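Local structure of 5-formaminoimidazole-4-carboxamide-1-(beta)-D-ribofuranosyl 5'-monophosphate synthetase (2R7L) at residues A135-P140 against L306-M311; V203-C208 against S298-N303; L223-R228 against V261-S266. The protein catalyses the ATP- and formate-dependent formylation of AICAR to FAICAR, a folate-independent step of purine biosynthesis. All coordinates share one frame; numbering follows the deposited sequence.

In the fold
All three contacts meet on one five-stranded antiparallel sheet of the ATP-grasp fold, in the order 253-263, 219-230, 205-214, 292-300, 306-312. Contact 1 brings the loop after helix 125-135 onto edge strand 306-312; contact 2 pairs the inner strands 205-214 and 292-300; contact 3 packs strand 219-230 against the C-terminal end of edge strand 253-263. The centre of contact 2 lies about 11 Å from those of contacts 1 and 3, which are about 16 Å apart. Along the chain, contact 1 encloses contact 2, and contact 2 encloses contact 3. Contacts 1 and 2 line the ATP site, contact 3 joins ATP to AICAR through Arg228, and contacts 2 and 3 both border the second subunit.

Contact 1: A135-P140 against L306-M311; sequences AGLRVP and LVVFEM. With ATP (adenosine-5'-triphosphate), chain E.
In the ATP site of this ATP-grasp enzyme, Pro140 of the loop following helix 125-135 packs beside Val307 and Phe309 of strand 306-312. With chi1 at 179°, Val307 CG1 swings opposite the backbone nitrogen, which lays this methyl against the Val139-Pro140 peptide, 3.4 Å from Val139 C. The proline ring slides past Val307 in the opposite direction, its CD 3.7 Å from Val307 CG1. Proline suits the spot because its compact, rigid ring lies between the strand and the adenine: Pro140 CG lies 4.0 Å from Phe309 CB and 3.6 Å from ATP N6. Phe309 continues the lining along the nucleotide, with CB, CG and CD1 near adenine N7 and CE1 3.7 Å from ATP C3' of the ribose.

A single direct hydrogen bond ties the two backbones, from Val308 N to Arg138 O (3.0 Å, 164°). Beside it a water accepts from Arg138 NH1, in the guanidinium plane, and donates to Leu306 O; the long, extended arginine suits this outer margin. Phe309 and Glu310 lie opposite Gln297 as a classic beta bulge, where the strand turns a corner. Glu310, a predicted magnesium ligand, lies along the triphosphate, its CG 3.5 Å from ATP O1A, and its OE2 accepts from Met311 N.

Gly136, at positive phi (90°), closes helix 125-135 with a Schellman motif. From there the chain runs to Leu137, which joins Val308 in packing on Leu132 of that helix and Met274 of helix 268-285, while strand 306-312 also bonds to strand 292-300.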
loop_
_atom_site.group_PDB
_atom_site.type_symbol
_atom_site.label_atom_id
_atom_site.label_comp_id
_atom_site.label_asym_id
_atom_site.label_seq_id
_atom_site.Cartn_x
_atom_site.Cartn_y
_atom_site.Cartn_z
ATOM N N ALA A 135 -31.529 -8.054 27.230
ATOM C CA ALA A 135 -30.322 -7.245 27.059
ATOM C C ALA A 135 -30.613 -5.784 27.363
ATOM O O ALA A 135 -29.706 -5.006 27.659
ATOM C CB ALA A 135 -29.778 -7.396 25.649
ATOM N N GLY A 136 -31.887 -5.408 27.279
ATOM C CA GLY A 136 -32.288 -4.033 27.558
ATOM C C GLY A 136 -32.269 -3.160 26.319
ATOM O O GLY A 136 -31.967 -1.969 26.392
ATOM N N LEU A 137 -32.593 -3.748 25.174
ATOM C CA LEU A 137 -32.602 -2.991 23.920
ATOM C C LEU A 137 -34.012 -2.571 23.494
ATOM O O LEU A 137 -34.953 -3.361 23.569
ATOM C CB LEU A 137 -31.929 -3.792 22.802
ATOM C CG LEU A 137 -30.443 -4.113 23.003
ATOM C CD1 LEU A 137 -29.890 -4.851 21.804
ATOM C CD2 LEU A 137 -29.660 -2.847 23.248
ATOM N N ARG A 138 -34.147 -1.324 23.051
ATOM C CA ARG A 138 -35.402 -0.830 22.500
ATOM C C ARG A 138 -35.838 -1.679 21.322
ATOM O O ARG A 138 -35.048 -1.948 20.418
ATOM C CB ARG A 138 -35.260 0.619 22.045
ATOM C CG ARG A 138 -35.038 1.600 23.165
ATOM C CD ARG A 138 -34.983 3.019 22.640
ATOM N NE ARG A 138 -34.720 3.982 23.706
ATOM C CZ ARG A 138 -33.525 4.494 23.983
ATOM N NH1 ARG A 138 -32.464 4.141 23.268
ATOM N NH2 ARG A 138 -33.391 5.367 24.976
ATOM N N VAL A 139 -37.093 -2.121 21.359
ATOM C CA VAL A 139 -37.719 -2.839 20.254
ATOM C C VAL A 139 -39.069 -2.182 19.948
ATOM O O VAL A 139 -39.553 -1.358 20.740
ATOM C CB VAL A 139 -37.907 -4.342 20.571
ATOM C CG1 VAL A 139 -36.557 -5.027 20.728
ATOM C CG2 VAL A 139 -38.756 -4.533 21.825
ATOM N N PRO A 140 -39.656 -2.502 18.784
ATOM C CA PRO A 140 -41.020 -2.062 18.465
ATOM C C PRO A 140 -42.045 -2.724 19.394
ATOM O O PRO A 140 -41.875 -3.890 19.759
ATOM C CB PRO A 140 -41.228 -2.566 17.032
ATOM C CG PRO A 140 -39.844 -2.855 16.503
ATOM C CD PRO A 140 -39.062 -3.293 17.694
ATOM N N LEU A 306 -32.272 4.353 18.778
ATOM C CA LEU A 306 -32.220 3.244 17.843
ATOM C C LEU A 306 -33.132 2.120 18.320
ATOM O O LEU A 306 -32.988 1.627 19.430
ATOM C CB LEU A 306 -30.774 2.753 17.666
ATOM C CG LEU A 306 -29.848 3.688 16.871
ATOM C CD1 LEU A 306 -28.387 3.385 17.175
ATOM C CD2 LEU A 306 -30.121 3.563 15.372
ATOM N N VAL A 307 -34.082 1.738 17.474
ATOM C CA VAL A 307 -35.031 0.686 17.802
ATOM C C VAL A 307 -34.718 -0.512 16.925
ATOM O O VAL A 307 -34.752 -0.415 15.699
ATOM C CB VAL A 307 -36.505 1.152 17.555
ATOM C CG1 VAL A 307 -37.493 0.041 17.880
ATOM C CG2 VAL A 307 -36.827 2.393 18.374
ATOM N N VAL A 308 -34.411 -1.647 17.535
ATOM C CA VAL A 308 -34.014 -2.798 16.736
ATOM C C VAL A 308 -35.171 -3.751 16.455
ATOM O O VAL A 308 -35.783 -4.314 17.364
ATOM C CB VAL A 308 -32.727 -3.510 17.284
ATOM C CG1 VAL A 308 -32.338 -2.958 18.625
ATOM C CG2 VAL A 308 -32.908 -5.014 17.346
ATOM N N PHE A 309 -35.469 -3.909 15.171
ATOM C CA PHE A 309 -36.598 -4.698 14.738
ATOM C C PHE A 309 -36.152 -6.085 14.316
ATOM O O PHE A 309 -36.975 -6.974 14.100
ATOM C CB PHE A 309 -37.314 -3.995 13.584
ATOM C CG PHE A 309 -36.464 -3.814 12.350
ATOM C CD1 PHE A 309 -36.353 -4.834 11.417
ATOM C CD2 PHE A 309 -35.805 -2.613 12.111
ATOM C CE1 PHE A 309 -35.586 -4.673 10.266
ATOM C CE2 PHE A 309 -35.037 -2.439 10.960
ATOM C CZ PHE A 309 -34.930 -3.471 10.037
ATOM N N GLU A 310 -34.841 -6.262 14.186
ATOM C CA GLU A 310 -34.277 -7.562 13.842
ATOM C C GLU A 310 -32.813 -7.668 14.262
ATOM O O GLU A 310 -32.187 -6.673 14.633
ATOM C CB GLU A 310 -34.425 -7.848 12.347
ATOM C CG GLU A 310 -35.641 -8.691 11.991
ATOM C CD GLU A 310 -35.598 -10.089 12.600
ATOM O OE1 GLU A 310 -36.654 -10.756 12.631
ATOM O OE2 GLU A 310 -34.515 -10.526 13.043
ATOM N N MET A 311 -32.285 -8.886 14.208
ATOM C CA MET A 311 -30.886 -9.138 14.513
ATOM C C MET A 311 -30.430 -10.455 13.905
ATOM O O MET A 311 -31.251 -11.306 13.551
ATOM C CB MET A 311 -30.662 -9.176 16.019
ATOM C CG MET A 311 -31.253 -10.401 16.682
ATOM S SD MET A 311 -30.428 -10.807 18.233
ATOM C CE MET A 311 -29.048 -11.778 17.626
HETATM P PG ATP E . -34.051 -9.388 5.670
HETATM O O1G ATP E . -33.173 -10.590 5.940
HETATM O O2G ATP E . -33.530 -8.090 6.256
HETATM O O3G ATP E . -34.499 -9.279 4.232
HETATM P PB ATP E . -35.527 -9.641 8.097
HETATM O O1B ATP E . -34.146 -9.491 8.686
HETATM O O2B ATP E . -36.387 -10.794 8.561
HETATM O O3B ATP E . -35.419 -9.713 6.483
HETATM P PA ATP E . -37.897 -8.045 8.439
HETATM O O1A ATP E . -38.324 -7.994 9.883
HETATM O O2A ATP E . -38.548 -8.970 7.446
HETATM O O3A ATP E . -36.288 -8.246 8.395
HETATM O "O5'" ATP E . -38.032 -6.554 7.868
HETATM C "C5'" ATP E . -38.067 -6.344 6.467
HETATM C "C4'" ATP E . -38.183 -4.847 6.226
HETATM O "O4'" ATP E . -39.446 -4.362 6.694
HETATM C "C3'" ATP E . -37.139 -4.049 6.987
HETATM O "O3'" ATP E . -35.911 -3.939 6.259
HETATM C "C2'" ATP E . -37.819 -2.707 7.176
HETATM O "O2'" ATP E . -37.621 -1.883 6.029
HETATM C "C1'" ATP E . -39.298 -3.062 7.272
HETATM N N9 ATP E . -39.646 -3.153 8.702
HETATM C C8 ATP E . -39.509 -4.259 9.459
HETATM N N7 ATP E . -39.900 -4.023 10.735
HETATM C C5 ATP E . -40.316 -2.744 10.802
HETATM C C6 ATP E . -40.868 -1.861 11.852
HETATM N N6 ATP E . -41.055 -2.305 13.119
HETATM N N1 ATP E . -41.159 -0.592 11.504
HETATM C C2 ATP E . -40.971 -0.135 10.246
HETATM N N3 ATP E . -40.485 -0.885 9.244
HETATM C C4 ATP E . -40.133 -2.170 9.460
HETATM O O HOH W 1 -31.519 2.479 21.508
#

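Contact 2: V203-C208 against S298-N303; sequences VGTNFC and SLCNEN. With ATP (adenosine-5'-triphosphate), chain E.
Two carbonyls, Ser298 O and Phe207 O, each accept two hydrogen bonds across a single antiparallel pair. Ser298 O takes Phe207 N from above its plane and Asn206 ND2 at 2.9 Å, and that oxygen lies only 3° out of the asparagine amide plane. Phe207 O receives Ser298 N, likewise above its plane, and Ser298 OG at 2.8 Å in the carbonyl plane; a chi1 of 65° sets OG between the backbone N and carbonyl carbon, from where it reaches across to the partner strand.

Asparagine suits position 206 because its amide has two ends: OD1 bonds to Arg228 N of the next strand, so one side chain stitches three strands of the five-stranded antiparallel sheet of the ATP-grasp fold. The neighbouring hydrogen-bonded pair joins Thr205 to Cys300, with Cys300 N 2.8 Å from Thr205 O. Thr205 OG1 finds its stronger partner in Thr256 of the second subunit. On that face the edge of the Phe207 ring meets Cys300, CE2 to CB 3.8 Å.

Leu299 forks on the other face: CD2 lies 3.8 Å from Asn206 CA, and CD1 touches adenine at ATP C2 (3.6 Å). At Gly204 the lack of a side chain lets CA come within 3.1 Å of Cys300 O.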
loop_
_atom_site.group_PDB
_atom_site.type_symbol
_atom_site.label_atom_id
_atom_site.label_comp_id
_atom_site.label_asym_id
_atom_site.label_seq_id
_atom_site.Cartn_x
_atom_site.Cartn_y
_atom_site.Cartn_z
ATOM N N VAL A 203 -40.983 4.822 12.567
ATOM C CA VAL A 203 -40.720 5.748 11.475
ATOM C C VAL A 203 -39.361 6.415 11.654
ATOM O O VAL A 203 -39.201 7.340 12.445
ATOM C CB VAL A 203 -41.840 6.801 11.332
ATOM C CG1 VAL A 203 -41.634 7.624 10.070
ATOM C CG2 VAL A 203 -43.208 6.120 11.310
ATOM N N GLY A 204 -38.373 5.930 10.918
ATOM C CA GLY A 204 -37.038 6.486 11.035
ATOM C C GLY A 204 -36.072 6.051 9.956
ATOM O O GLY A 204 -36.468 5.561 8.893
ATOM N N THR A 205 -34.794 6.250 10.240
ATOM C CA THR A 205 -33.734 5.939 9.301
ATOM C C THR A 205 -33.129 4.569 9.615
ATOM O O THR A 205 -32.831 4.266 10.767
ATOM C CB THR A 205 -32.659 7.034 9.337
ATOM O OG1 THR A 205 -32.473 7.482 10.686
ATOM C CG2 THR A 205 -33.088 8.217 8.507
ATOM N N ASN A 206 -32.972 3.741 8.586
ATOM C CA ASN A 206 -32.408 2.405 8.738
ATOM C C ASN A 206 -30.882 2.379 8.876
ATOM O O ASN A 206 -30.146 2.908 8.031
ATOM C CB ASN A 206 -32.816 1.532 7.556
ATOM C CG ASN A 206 -32.345 0.092 7.697
ATOM O OD1 ASN A 206 -32.030 -0.552 6.704
ATOM N ND2 ASN A 206 -32.312 -0.421 8.927
ATOM N N PHE A 207 -30.424 1.757 9.953
ATOM C CA PHE A 207 -29.009 1.473 10.161
ATOM C C PHE A 207 -28.904 0.017 10.556
ATOM O O PHE A 207 -29.294 -0.350 11.659
ATOM C CB PHE A 207 -28.459 2.321 11.307
ATOM C CG PHE A 207 -28.443 3.794 11.019
ATOM C CD1 PHE A 207 -27.372 4.371 10.357
ATOM C CD2 PHE A 207 -29.495 4.607 11.426
ATOM C CE1 PHE A 207 -27.346 5.734 10.097
ATOM C CE2 PHE A 207 -29.480 5.963 11.166
ATOM C CZ PHE A 207 -28.396 6.528 10.491
ATOM N N CYS A 208 -28.424 -0.816 9.636
ATOM C CA CYS A 208 -28.062 -2.182 9.969
ATOM C C CYS A 208 -26.603 -2.162 10.415
ATOM O O CYS A 208 -25.696 -1.945 9.617
ATOM C CB CYS A 208 -28.278 -3.113 8.776
ATOM S SG CYS A 208 -29.976 -3.043 8.074
ATOM N N SER A 298 -31.729 -1.821 12.796
ATOM C CA SER A 298 -32.445 -0.842 13.588
ATOM C C SER A 298 -33.040 0.312 12.791
ATOM O O SER A 298 -32.764 0.481 11.602
ATOM C CB SER A 298 -31.526 -0.300 14.676
ATOM O OG SER A 298 -30.444 0.414 14.107
ATOM N N LEU A 299 -33.878 1.094 13.460
ATOM C CA LEU A 299 -34.434 2.300 12.882
ATOM C C LEU A 299 -34.243 3.418 13.880
ATOM O O LEU A 299 -34.537 3.263 15.059
ATOM C CB LEU A 299 -35.916 2.120 12.537
ATOM C CG LEU A 299 -36.201 1.179 11.361
ATOM C CD1 LEU A 299 -37.639 0.650 11.389
ATOM C CD2 LEU A 299 -35.899 1.866 10.038
ATOM N N CYS A 300 -33.711 4.536 13.409
ATOM C CA CYS A 300 -33.442 5.660 14.283
ATOM C C CYS A 300 -34.615 6.628 14.216
ATOM O O CYS A 300 -34.878 7.225 13.173
ATOM C CB CYS A 300 -32.137 6.362 13.884
ATOM S SG CYS A 300 -31.648 7.666 15.040
ATOM N N ASN A 301 -35.329 6.770 15.328
ATOM C CA ASN A 301 -36.475 7.666 15.349
ATOM C C ASN A 301 -36.050 9.109 15.573
ATOM O O ASN A 301 -34.873 9.390 15.819
ATOM C CB ASN A 301 -37.533 7.200 16.354
ATOM C CG ASN A 301 -37.081 7.331 17.788
ATOM O OD1 ASN A 301 -36.314 8.227 18.134
ATOM N ND2 ASN A 301 -37.582 6.448 18.642
ATOM N N GLU A 302 -36.999 10.031 15.464
ATOM C CA GLU A 302 -36.669 11.451 15.509
ATOM C C GLU A 302 -36.118 11.880 16.867
ATOM O O GLU A 302 -35.562 12.973 17.003
ATOM C CB GLU A 302 -37.880 12.303 15.134
ATOM C CG GLU A 302 -39.080 12.117 16.038
ATOM C CD GLU A 302 -40.168 13.134 15.761
ATOM O OE1 GLU A 302 -40.329 13.537 14.589
ATOM O OE2 GLU A 302 -40.858 13.538 16.717
ATOM N N ASN A 303 -36.279 11.024 17.866
ATOM C CA ASN A 303 -35.714 11.287 19.185
ATOM C C ASN A 303 -34.297 10.728 19.348
ATOM O O ASN A 303 -33.754 10.696 20.459
ATOM C CB ASN A 303 -36.627 10.735 20.273
ATOM C CG ASN A 303 -37.882 11.558 20.440
ATOM O OD1 ASN A 303 -37.840 12.787 20.408
ATOM N ND2 ASN A 303 -39.012 10.883 20.614
HETATM P PG ATP E . -34.051 -9.388 5.670
HETATM O O1G ATP E . -33.173 -10.590 5.940
HETATM O O2G ATP E . -33.530 -8.090 6.256
HETATM O O3G ATP E . -34.499 -9.279 4.232
HETATM P PB ATP E . -35.527 -9.641 8.097
HETATM O O1B ATP E . -34.146 -9.491 8.686
HETATM O O2B ATP E . -36.387 -10.794 8.561
HETATM O O3B ATP E . -35.419 -9.713 6.483
HETATM P PA ATP E . -37.897 -8.045 8.439
HETATM O O1A ATP E . -38.324 -7.994 9.883
HETATM O O2A ATP E . -38.548 -8.970 7.446
HETATM O O3A ATP E . -36.288 -8.246 8.395
HETATM O "O5'" ATP E . -38.032 -6.554 7.868
HETATM C "C5'" ATP E . -38.067 -6.344 6.467
HETATM C "C4'" ATP E . -38.183 -4.847 6.226
HETATM O "O4'" ATP E . -39.446 -4.362 6.694
HETATM C "C3'" ATP E . -37.139 -4.049 6.987
HETATM O "O3'" ATP E . -35.911 -3.939 6.259
HETATM C "C2'" ATP E . -37.819 -2.707 7.176
HETATM O "O2'" ATP E . -37.621 -1.883 6.029
HETATM C "C1'" ATP E . -39.298 -3.062 7.272
HETATM N N9 ATP E . -39.646 -3.153 8.702
HETATM C C8 ATP E . -39.509 -4.259 9.459
HETATM N N7 ATP E . -39.900 -4.023 10.735
HETATM C C5 ATP E . -40.316 -2.744 10.802
HETATM C C6 ATP E . -40.868 -1.861 11.852
HETATM N N6 ATP E . -41.055 -2.305 13.119
HETATM N N1 ATP E . -41.159 -0.592 11.504
HETATM C C2 ATP E . -40.971 -0.135 10.246
HETATM N N3 ATP E . -40.485 -0.885 9.244
HETATM C C4 ATP E . -40.133 -2.170 9.460
HETATM O O HOH W 2 -39.674 8.977 14.554
#

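Contact 3: L223-R228 against V261-S266; sequences LGMDKR and VVIRES. With AMZ (aminoimidazole 4-carboxamide ribonucleotide), chain F; AMZ (aminoimidazole 4-carboxamide ribonucleotide), chain B.
Met225 meets Val261 and Ile263 mainly through apolar contacts, where neighbouring strands 219-230 and 253-263 part in the five-stranded antiparallel sheet of the ATP-grasp fold. No hydrogen bond crosses here. Val261 sets CG1 between its backbone N and carbonyl carbon (chi1 68°), placing it 4.0 Å from Met225 CB and against the Asp226 backbone. The methionine then runs on, extended beyond CG, and crosses Ile263 at a slant: Met225 SD lies 3.9 Å from Ile263 CB and CE 3.8 Å from Ile263 CG2. A long, unbranched thioether can span from Val261 to Ile263 where the strands diverge, and the branched residues supply a broad surface to lie on. Val262 and Ile263 pair instead with an antiparallel strand of the second subunit, so the sheet runs on across the interface.

Farther out, Asp226 points away from Val261. The syn lone pair of Asp226 OD2 receives Arg228 NH1 in a 3.2 Å salt bridge, and OD1 bonds to His210 NE2. Arg228 NH2 also pairs with Asp316 and an ATP gamma-phosphate oxygen. So positioned, the Arg228 guanidinium has N2 of the AICAR carboxamide over one face, 3.2 Å above the guanidinium plane and offset toward its rim.

The 261-266 segment serves a different AICAR. Arg264, extended from CG to NE, brings its guanidinium edge to the phosphate, Arg264 NE donating almost straight to OP2 of this AICAR (2.8 Å, 172°).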
loop_
_atom_site.group_PDB
_atom_site.type_symbol
_atom_site.label_atom_id
_atom_site.label_comp_id
_atom_site.label_asym_id
_atom_site.label_seq_id
_atom_site.Cartn_x
_atom_site.Cartn_y
_atom_site.Cartn_z
ATOM N N LEU A 223 -17.796 -2.633 12.835
ATOM C CA LEU A 223 -17.175 -2.876 11.534
ATOM C C LEU A 223 -17.776 -2.048 10.403
ATOM O O LEU A 223 -17.073 -1.660 9.474
ATOM C CB LEU A 223 -17.223 -4.373 11.180
ATOM C CG LEU A 223 -15.986 -5.215 11.539
ATOM C CD1 LEU A 223 -14.800 -4.761 10.722
ATOM C CD2 LEU A 223 -15.646 -5.153 13.027
ATOM N N GLY A 224 -19.073 -1.778 10.481
ATOM C CA GLY A 224 -19.735 -0.999 9.443
ATOM C C GLY A 224 -21.249 -0.989 9.526
ATOM O O GLY A 224 -21.839 -1.548 10.461
ATOM N N MET A 225 -21.880 -0.353 8.536
ATOM C CA MET A 225 -23.331 -0.169 8.537
ATOM C C MET A 225 -23.833 -0.044 7.116
ATOM O O MET A 225 -23.149 0.527 6.254
ATOM C CB MET A 225 -23.715 1.127 9.271
ATOM C CG MET A 225 -23.210 1.256 10.692
ATOM S SD MET A 225 -23.776 2.827 11.386
ATOM C CE MET A 225 -23.043 2.770 13.020
ATOM N N ASP A 226 -25.042 -0.544 6.885
ATOM C CA ASP A 226 -25.734 -0.356 5.612
ATOM C C ASP A 226 -27.202 -0.024 5.863
ATOM O O ASP A 226 -27.726 -0.228 6.964
ATOM C CB ASP A 226 -25.644 -1.619 4.743
ATOM C CG ASP A 226 -26.481 -2.777 5.298
ATOM O OD1 ASP A 226 -26.068 -3.356 6.325
ATOM O OD2 ASP A 226 -27.537 -3.120 4.703
ATOM N N LYS A 227 -27.859 0.500 4.838
ATOM C CA LYS A 227 -29.309 0.582 4.844
ATOM C C LYS A 227 -29.824 -0.326 3.738
ATOM O O LYS A 227 -29.195 -0.450 2.686
ATOM C CB LYS A 227 -29.797 2.026 4.692
ATOM C CG LYS A 227 -29.646 2.626 3.318
ATOM C CD LYS A 227 -30.489 3.881 3.190
ATOM C CE LYS A 227 -30.610 4.303 1.747
ATOM N NZ LYS A 227 -31.713 5.268 1.534
ATOM N N ARG A 228 -30.952 -0.981 3.991
ATOM C CA ARG A 228 -31.493 -1.955 3.055
ATOM C C ARG A 228 -32.024 -1.278 1.808
ATOM O O ARG A 228 -32.468 -0.129 1.855
ATOM C CB ARG A 228 -32.630 -2.751 3.697
ATOM C CG ARG A 228 -32.267 -3.456 4.982
ATOM C CD ARG A 228 -31.114 -4.409 4.761
ATOM N NE ARG A 228 -31.194 -5.561 5.648
ATOM C CZ ARG A 228 -30.141 -6.211 6.129
ATOM N NH1 ARG A 228 -28.913 -5.818 5.818
ATOM N NH2 ARG A 228 -30.318 -7.254 6.930
ATOM N N VAL A 261 -23.912 3.689 4.638
ATOM C CA VAL A 261 -24.361 4.811 5.434
ATOM C C VAL A 261 -23.453 4.899 6.653
ATOM O O VAL A 261 -22.858 3.904 7.058
ATOM C CB VAL A 261 -25.845 4.620 5.886
ATOM C CG1 VAL A 261 -25.968 3.472 6.899
ATOM C CG2 VAL A 261 -26.403 5.908 6.469
ATOM N N VAL A 262 -23.316 6.095 7.211
ATOM C CA VAL A 262 -22.628 6.272 8.472
ATOM C C VAL A 262 -23.600 6.973 9.394
ATOM O O VAL A 262 -24.492 7.670 8.938
ATOM C CB VAL A 262 -21.320 7.128 8.347
ATOM C CG1 VAL A 262 -20.251 6.396 7.533
ATOM C CG2 VAL A 262 -21.613 8.498 7.759
ATOM N N ILE A 263 -23.428 6.785 10.693
ATOM C CA ILE A 263 -24.326 7.383 11.660
ATOM C C ILE A 263 -23.729 8.675 12.207
ATOM O O ILE A 263 -22.518 8.894 12.127
ATOM C CB ILE A 263 -24.612 6.408 12.820
ATOM C CG1 ILE A 263 -25.968 6.711 13.473
ATOM C CG2 ILE A 263 -23.482 6.455 13.849
ATOM C CD1 ILE A 263 -26.454 5.607 14.413
ATOM N N ARG A 264 -24.591 9.534 12.743
ATOM C CA ARG A 264 -24.179 10.734 13.460
ATOM C C ARG A 264 -23.240 10.307 14.587
ATOM O O ARG A 264 -23.573 9.405 15.362
ATOM C CB ARG A 264 -25.420 11.409 14.034
ATOM C CG ARG A 264 -25.206 12.689 14.796
ATOM C CD ARG A 264 -26.583 13.312 15.031
ATOM N NE ARG A 264 -26.566 14.464 15.919
ATOM C CZ ARG A 264 -27.610 15.268 16.110
ATOM N NH1 ARG A 264 -28.744 15.054 15.458
ATOM N NH2 ARG A 264 -27.521 16.290 16.946
ATOM N N GLU A 265 -22.068 10.936 14.676
ATOM C CA GLU A 265 -21.007 10.418 15.550
ATOM C C GLU A 265 -21.399 10.396 17.030
ATOM O O GLU A 265 -21.060 9.459 17.740
ATOM C CB GLU A 265 -19.683 11.174 15.340
ATOM C CG GLU A 265 -18.457 10.467 15.940
ATOM C CD GLU A 265 -17.151 11.198 15.655
ATOM O OE1 GLU A 265 -16.721 11.226 14.478
ATOM O OE2 GLU A 265 -16.550 11.744 16.611
ATOM N N SER A 266 -22.129 11.418 17.485
ATOM C CA SER A 266 -22.619 11.458 18.867
ATOM C C SER A 266 -23.468 10.241 19.249
ATOM O O SER A 266 -23.765 10.033 20.424
ATOM C CB SER A 266 -23.404 12.749 19.132
ATOM O OG SER A 266 -24.408 12.964 18.143
HETATM O O5 AMZ F . -23.635 13.703 10.272
HETATM C C6 AMZ F . -23.920 14.894 10.116
HETATM N N2 AMZ F . -24.215 15.448 8.943
HETATM C C3A AMZ F . -23.970 15.839 11.305
HETATM C C7A AMZ F . -24.387 17.158 11.303
HETATM N N3 AMZ F . -24.821 17.872 10.263
HETATM N N1 AMZ F . -23.630 15.515 12.546
HETATM C C5 AMZ F . -23.821 16.605 13.303
HETATM N N AMZ F . -24.283 17.604 12.542
HETATM C C1 AMZ F . -24.606 18.977 13.003
HETATM C C2 AMZ F . -26.045 19.112 13.503
HETATM C C3 AMZ F . -25.903 19.064 15.012
HETATM O O2 AMZ F . -26.864 19.936 15.604
HETATM O O1 AMZ F . -26.528 20.398 13.097
HETATM O O AMZ F . -23.737 19.189 14.128
HETATM C C AMZ F . -24.514 19.656 15.236
HETATM C C4 AMZ F . -23.847 19.097 16.508
HETATM O O3 AMZ F . -23.783 17.675 16.445
HETATM P P AMZ F . -24.133 16.817 17.726
HETATM O OP1 AMZ F . -23.191 16.985 18.864
HETATM O O4 AMZ F . -25.625 17.216 18.173
HETATM O OP2 AMZ F . -24.203 15.268 17.258
HETATM O O5 AMZ B . -28.001 -8.156 1.153
HETATM C C6 AMZ B . -28.636 -8.461 2.166
HETATM N N2 AMZ B . -28.932 -7.618 3.150
HETATM C C3A AMZ B . -29.157 -9.877 2.354
HETATM C C7A AMZ B . -29.979 -10.334 3.369
HETATM N N3 AMZ B . -30.476 -9.634 4.391
HETATM N N1 AMZ B . -28.905 -10.892 1.538
HETATM C C5 AMZ B . -29.545 -11.961 2.033
HETATM N N AMZ B . -30.200 -11.617 3.148
HETATM C C1 AMZ B . -31.015 -12.519 3.997
HETATM C C2 AMZ B . -32.473 -12.603 3.543
HETATM C C3 AMZ B . -32.533 -13.914 2.782
HETATM O O2 AMZ B . -33.799 -14.532 3.006
HETATM O O1 AMZ B . -33.290 -12.681 4.718
HETATM O O AMZ B . -30.429 -13.817 3.806
HETATM C C AMZ B . -31.460 -14.751 3.472
HETATM C C4 AMZ B . -30.829 -15.783 2.516
HETATM O O3 AMZ B . -30.294 -15.127 1.371
HETATM P P AMZ B . -30.517 -15.752 -0.065
HETATM O OP1 AMZ B . -29.850 -17.061 -0.284
HETATM O O4 AMZ B . -32.104 -15.892 -0.282
HETATM O OP2 AMZ B . -30.010 -14.656 -1.146
#